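Local coordinates for ErfK/YbiS/YcfS/YnhG family protein (Xylanimonas cellulosilytica, PDB 4LPQ), which probably acts as a peptidoglycan L,D-transpeptidase in cell wall biogenesis, this chain carrying its putative peptidoglycan-binding and YkuD catalytic domains, at residues A[129-143]-A[154-166]. Sequence-based numbering, arbitrary orientation. Where two conformers were deposited one is given.
Sequences TTPRGDFAVYMQRDG and MWRPKYFRGGYAV
Tyr159 lies against residues 138-141. Its backbone N donates to Met139 O at 2.9 Å, and its O accepts from Tyr138 N. Met139 O also sits in the plane of the Tyr159 ring, at its edge. Tyr138 CE1 packs on Tyr159 CB at 3.6 Å. Having CG between backbone N and carbonyl carbon (chi1 73°) turns one edge of the Tyr138 ring to the start of the 161-164 turn. There Tyr138 OH donates to Gly162 O at 2.7 Å, with the hydroxyl 30° out of the carbonyl plane. Met139 with Tyr159 and Gln140 with Lys158 pair antiparallel, in the mixed sheet of the YkuD catalytic domain. The type II' turn at 161-164 leads into the strand that continues to His167, the predicted proton donor/acceptor. A classic beta bulge sets Phe160 and Arg161 opposite Tyr164. The Phe160 and Phe135 rings meet obliquely, with CD1 of Phe160 4.0 Å from CD2 of Phe135. Pro131 CD stands over the centre of the Tyr164 ring, 3.7 Å from its centroid, in a CH-pi contact. A serine in place of Tyr164 would probably leave Pro131 without this aromatic face and open a gap beneath it. Lys158 NZ reaches Gln140 OE1 at 2.6 Å, from above the amide carbonyl plane; it also bonds Met198 O.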
loop_
_atom_site.group_PDB
_atom_site.type_symbol
_atom_site.label_atom_id
_atom_site.label_comp_id
_atom_site.label_asym_id
_atom_site.label_seq_id
_atom_site.Cartn_x
_atom_site.Cartn_y
_atom_site.Cartn_z
ATOM N N THR A 129 -1.409 -14.295 -10.594
ATOM C CA THR A 129 -2.523 -14.187 -9.684
ATOM C C THR A 129 -1.996 -14.083 -8.247
ATOM O O THR A 129 -1.144 -14.868 -7.875
ATOM C CB THR A 129 -3.442 -15.465 -9.822
ATOM O OG1 THR A 129 -3.859 -15.628 -11.185
ATOM C CG2 THR A 129 -4.666 -15.406 -8.870
ATOM N N THR A 130 -2.574 -13.225 -7.447
ATOM C CA THR A 130 -2.342 -13.208 -6.011
ATOM C C THR A 130 -3.425 -13.968 -5.356
ATOM O O THR A 130 -4.616 -13.700 -5.641
ATOM C CB THR A 130 -2.341 -11.744 -5.523
ATOM O OG1 THR A 130 -1.249 -11.033 -6.177
ATOM C CG2 THR A 130 -2.178 -11.644 -4.032
ATOM N N PRO A 131 -3.085 -14.905 -4.491
ATOM C CA PRO A 131 -4.154 -15.703 -3.965
ATOM C C PRO A 131 -5.002 -14.982 -2.928
ATOM O O PRO A 131 -4.505 -14.200 -2.158
ATOM C CB PRO A 131 -3.437 -16.877 -3.267
ATOM C CG PRO A 131 -2.086 -16.372 -2.999
ATOM C CD PRO A 131 -1.775 -15.365 -4.064
ATOM N N ARG A 132 -6.276 -15.246 -2.958
ATOM C CA ARG A 132 -7.226 -14.833 -1.977
ATOM C C ARG A 132 -7.316 -15.901 -0.908
ATOM O O ARG A 132 -7.224 -17.114 -1.184
ATOM C CB ARG A 132 -8.618 -14.601 -2.561
ATOM C CG ARG A 132 -8.660 -13.364 -3.397
ATOM C CD ARG A 132 -9.947 -13.144 -4.208
ATOM N NE ARG A 132 -9.550 -12.288 -5.389
ATOM C CZ ARG A 132 -9.724 -10.976 -5.759
ATOM N NH1 ARG A 132 -10.447 -9.828 -5.186
ATOM N NH2 ARG A 132 -9.042 -10.728 -6.842
ATOM N N GLY A 133 -7.458 -15.481 0.338
ATOM C CA GLY A 133 -7.547 -16.406 1.443
ATOM C C GLY A 133 -6.947 -15.931 2.708
ATOM O O GLY A 133 -6.698 -14.763 2.888
ATOM N N ASP A 134 -6.845 -16.888 3.668
ATOM C CA ASP A 134 -6.491 -16.570 5.002
ATOM C C ASP A 134 -5.189 -17.321 5.334
ATOM O O ASP A 134 -5.245 -18.552 5.473
ATOM C CB ASP A 134 -7.646 -17.027 5.853
ATOM C CG ASP A 134 -7.801 -16.381 7.103
ATOM O OD1 ASP A 134 -6.856 -15.966 7.709
ATOM O OD2 ASP A 134 -9.019 -16.389 7.575
ATOM N N PHE A 135 -4.106 -16.580 5.405
ATOM C CA PHE A 135 -2.766 -17.118 5.462
ATOM C C PHE A 135 -2.024 -16.562 6.671
ATOM O O PHE A 135 -2.641 -15.876 7.529
ATOM C CB PHE A 135 -2.006 -16.771 4.169
ATOM C CG PHE A 135 -2.688 -17.239 2.968
ATOM C CD1 PHE A 135 -2.719 -18.559 2.591
ATOM C CD2 PHE A 135 -3.350 -16.344 2.082
ATOM C CE1 PHE A 135 -3.434 -18.989 1.465
ATOM C CE2 PHE A 135 -3.990 -16.795 0.955
ATOM C CZ PHE A 135 -4.039 -18.120 0.637
ATOM N N ALA A 136 -0.746 -16.838 6.831
ATOM C CA ALA A 136 0.041 -16.332 7.936
ATOM C C ALA A 136 1.486 -16.191 7.477
ATOM O O ALA A 136 1.975 -16.964 6.689
ATOM C CB ALA A 136 -0.033 -17.303 9.137
ATOM N N VAL A 137 2.149 -15.170 8.029
ATOM C CA VAL A 137 3.570 -15.033 7.828
ATOM C C VAL A 137 4.276 -16.269 8.373
ATOM O O VAL A 137 4.081 -16.591 9.572
ATOM C CB VAL A 137 4.123 -13.758 8.497
ATOM C CG1 VAL A 137 5.613 -13.669 8.356
ATOM C CG2 VAL A 137 3.419 -12.505 7.963
ATOM N N TYR A 138 5.066 -16.927 7.547
ATOM C CA TYR A 138 5.728 -18.168 7.977
ATOM C C TYR A 138 7.246 -18.086 7.922
ATOM O O TYR A 138 7.963 -18.902 8.514
ATOM C CB TYR A 138 5.247 -19.407 7.207
ATOM C CG TYR A 138 5.758 -19.489 5.778
ATOM C CD1 TYR A 138 5.077 -18.872 4.726
ATOM C CD2 TYR A 138 6.899 -20.181 5.494
ATOM C CE1 TYR A 138 5.599 -18.969 3.435
ATOM C CE2 TYR A 138 7.395 -20.309 4.254
ATOM C CZ TYR A 138 6.768 -19.676 3.209
ATOM O OH TYR A 138 7.310 -19.774 2.000
HETATM N N MSE A 139 7.725 -17.116 7.160
HETATM C CA MSE A 139 9.186 -16.783 7.038
HETATM C C MSE A 139 9.445 -15.381 6.633
HETATM O O MSE A 139 8.497 -14.764 6.110
HETATM C CB MSE A 139 9.783 -17.814 6.070
HETATM C CG MSE A 139 11.307 -17.562 5.714
HETATM SE SE MSE A 139 12.086 -18.811 4.476
HETATM C CE MSE A 139 10.399 -19.254 3.941
ATOM N N GLN A 140 10.613 -14.865 6.855
ATOM C CA GLN A 140 10.932 -13.537 6.467
ATOM C C GLN A 140 12.416 -13.518 6.152
ATOM O O GLN A 140 13.147 -14.351 6.662
ATOM C CB GLN A 140 10.467 -12.546 7.481
ATOM C CG GLN A 140 11.171 -12.703 8.803
ATOM C CD GLN A 140 10.463 -11.915 9.891
ATOM O OE1 GLN A 140 9.323 -11.583 9.757
ATOM N NE2 GLN A 140 11.118 -11.604 10.904
ATOM N N ARG A 141 12.818 -12.596 5.288
ATOM C CA ARG A 141 14.220 -12.442 4.987
ATOM C C ARG A 141 14.536 -10.983 5.103
ATOM O O ARG A 141 14.019 -10.149 4.306
ATOM C CB ARG A 141 14.525 -13.080 3.593
ATOM C CG ARG A 141 14.380 -14.570 3.496
ATOM C CD ARG A 141 14.586 -15.190 2.121
ATOM N NE ARG A 141 14.537 -16.655 2.194
ATOM C CZ ARG A 141 14.309 -17.469 1.177
ATOM N NH1 ARG A 141 14.021 -16.949 -0.020
ATOM N NH2 ARG A 141 14.381 -18.814 1.375
ATOM N N ASP A 142 15.376 -10.585 6.090
ATOM C CA ASP A 142 15.592 -9.223 6.523
ATOM C C ASP A 142 16.706 -8.505 5.805
ATOM O O ASP A 142 17.727 -8.147 6.404
ATOM C CB ASP A 142 15.871 -9.167 8.035
ATOM C CG ASP A 142 15.867 -7.782 8.628
ATOM O OD1 ASP A 142 15.464 -6.831 7.926
ATOM O OD2 ASP A 142 16.235 -7.702 9.860
ATOM N N GLY A 143 16.456 -8.185 4.572
ATOM C CA GLY A 143 17.373 -7.479 3.634
ATOM C C GLY A 143 16.771 -7.574 2.220
ATOM O O GLY A 143 15.558 -7.821 2.009
HETATM N N MSE A 154 13.283 -8.030 -3.821
HETATM C CA MSE A 154 12.298 -7.724 -2.847
HETATM C C MSE A 154 13.005 -7.225 -1.594
HETATM O O MSE A 154 13.927 -7.837 -1.050
HETATM C CB MSE A 154 11.536 -8.987 -2.408
HETATM C CG MSE A 154 10.767 -9.597 -3.576
HETATM SE SE MSE A 154 9.573 -11.134 -3.009
HETATM C CE MSE A 154 10.951 -12.171 -2.365
ATOM N N TRP A 155 12.515 -6.105 -1.047
ATOM C CA TRP A 155 13.034 -5.523 0.205
ATOM C C TRP A 155 12.320 -6.056 1.419
ATOM O O TRP A 155 11.092 -5.835 1.554
ATOM C CB TRP A 155 12.988 -3.980 0.150
ATOM C CG TRP A 155 13.481 -3.337 1.405
ATOM C CD1 TRP A 155 12.724 -2.635 2.294
ATOM C CD2 TRP A 155 14.822 -3.318 1.890
ATOM N NE1 TRP A 155 13.551 -2.169 3.317
ATOM C CE2 TRP A 155 14.832 -2.576 3.071
ATOM C CE3 TRP A 155 16.034 -3.898 1.450
ATOM C CZ2 TRP A 155 15.985 -2.419 3.827
ATOM C CZ3 TRP A 155 17.145 -3.779 2.208
ATOM C CH2 TRP A 155 17.133 -3.021 3.376
ATOM N N ARG A 156 13.003 -6.777 2.281
ATOM C CA ARG A 156 12.468 -7.278 3.529
ATOM C C ARG A 156 11.161 -8.041 3.336
ATOM O O ARG A 156 10.180 -7.740 4.040
ATOM C CB ARG A 156 12.418 -6.151 4.541
ATOM C CG ARG A 156 13.716 -5.372 4.752
ATOM C CD ARG A 156 13.602 -4.344 5.850
ATOM N NE ARG A 156 13.620 -4.896 7.171
ATOM C CZ ARG A 156 13.421 -4.188 8.238
ATOM N NH1 ARG A 156 13.006 -2.948 8.170
ATOM N NH2 ARG A 156 13.646 -4.744 9.445
ATOM N N PRO A 157 11.168 -9.074 2.488
ATOM C CA PRO A 157 9.927 -9.865 2.337
ATOM C C PRO A 157 9.499 -10.610 3.609
ATOM O O PRO A 157 10.314 -11.187 4.302
ATOM C CB PRO A 157 10.302 -10.797 1.207
ATOM C CG PRO A 157 11.803 -10.983 1.320
ATOM C CD PRO A 157 12.290 -9.612 1.685
ATOM N N LYS A 158 8.184 -10.610 3.743
ATOM C CA LYS A 158 7.479 -11.409 4.706
ATOM C C LYS A 158 6.576 -12.398 3.931
ATOM O O LYS A 158 5.650 -11.952 3.201
ATOM C CB LYS A 158 6.653 -10.601 5.643
ATOM C CG LYS A 158 7.493 -9.740 6.539
ATOM C CD LYS A 158 6.990 -9.528 7.803
ATOM C CE LYS A 158 7.829 -8.660 8.672
ATOM N NZ LYS A 158 8.146 -9.228 10.021
ATOM N N TYR A 159 6.925 -13.657 3.932
ATOM C CA TYR A 159 6.307 -14.642 3.103
ATOM C C TYR A 159 5.067 -15.224 3.789
ATOM O O TYR A 159 5.118 -15.553 4.967
ATOM C CB TYR A 159 7.262 -15.803 2.800
ATOM C CG TYR A 159 8.478 -15.412 2.085
ATOM C CD1 TYR A 159 9.551 -14.837 2.724
ATOM C CD2 TYR A 159 8.580 -15.626 0.731
ATOM C CE1 TYR A 159 10.686 -14.442 2.054
ATOM C CE2 TYR A 159 9.738 -15.265 0.036
ATOM C CZ TYR A 159 10.808 -14.700 0.712
ATOM O OH TYR A 159 11.981 -14.314 0.044
ATOM N N PHE A 160 3.954 -15.343 3.052
ATOM C CA PHE A 160 2.716 -15.876 3.590
ATOM C C PHE A 160 2.172 -17.082 2.879
ATOM O O PHE A 160 1.280 -17.763 3.447
ATOM C CB PHE A 160 1.610 -14.807 3.730
ATOM C CG PHE A 160 1.230 -14.176 2.382
ATOM C CD1 PHE A 160 0.250 -14.733 1.584
ATOM C CD2 PHE A 160 1.834 -13.018 1.916
ATOM C CE1 PHE A 160 -0.121 -14.186 0.385
ATOM C CE2 PHE A 160 1.482 -12.490 0.709
ATOM C CZ PHE A 160 0.536 -13.085 -0.054
ATOM N N ARG A 161 2.616 -17.453 1.673
ATOM C CA ARG A 161 2.193 -18.700 1.025
ATOM C C ARG A 161 3.213 -19.042 -0.022
ATOM O O ARG A 161 3.263 -18.358 -1.048
ATOM C CB ARG A 161 0.776 -18.569 0.400
ATOM C CG ARG A 161 0.246 -19.872 -0.132
ATOM C CD ARG A 161 -0.901 -19.575 -1.069
ATOM N NE ARG A 161 -1.667 -20.670 -1.462
ATOM C CZ ARG A 161 -1.773 -21.144 -2.679
ATOM N NH1 ARG A 161 -0.913 -20.804 -3.578
ATOM N NH2 ARG A 161 -2.653 -22.108 -2.939
ATOM N N GLY A 162 4.058 -20.011 0.220
ATOM C CA GLY A 162 5.103 -20.333 -0.736
ATOM C C GLY A 162 5.895 -19.055 -1.018
ATOM O O GLY A 162 6.403 -18.400 -0.091
ATOM N N GLY A 163 6.113 -18.768 -2.288
ATOM C CA GLY A 163 6.848 -17.592 -2.687
ATOM C C GLY A 163 6.138 -16.278 -2.613
ATOM O O GLY A 163 6.690 -15.241 -2.845
ATOM N N TYR A 164 4.869 -16.321 -2.302
ATOM C CA TYR A 164 4.046 -15.129 -2.190
ATOM C C TYR A 164 4.359 -14.427 -0.867
ATOM O O TYR A 164 4.269 -14.998 0.246
ATOM C CB TYR A 164 2.557 -15.406 -2.254
ATOM C CG TYR A 164 2.105 -15.977 -3.563
ATOM C CD1 TYR A 164 1.829 -15.142 -4.628
ATOM C CD2 TYR A 164 1.894 -17.283 -3.761
ATOM C CE1 TYR A 164 1.475 -15.604 -5.864
ATOM C CE2 TYR A 164 1.502 -17.774 -4.965
ATOM C CZ TYR A 164 1.259 -16.928 -6.032
ATOM O OH TYR A 164 0.876 -17.466 -7.246
ATOM N N ALA A 165 4.799 -13.153 -1.025
ATOM C CA ALA A 165 5.229 -12.330 0.047
ATOM C C ALA A 165 4.698 -10.934 -0.090
ATOM O O ALA A 165 4.343 -10.462 -1.166
ATOM C CB ALA A 165 6.768 -12.239 0.056
ATOM N N VAL A 166 4.662 -10.228 1.039
ATOM C CA VAL A 166 4.572 -8.746 1.114
ATOM C C VAL A 166 6.007 -8.235 1.199
ATOM O O VAL A 166 6.818 -8.741 1.992
ATOM C CB VAL A 166 3.779 -8.295 2.355
ATOM C CG1 VAL A 166 3.657 -6.776 2.377
ATOM C CG2 VAL A 166 2.383 -8.910 2.336
HETATM O O HOH W 1 0.297 -19.214 5.412
#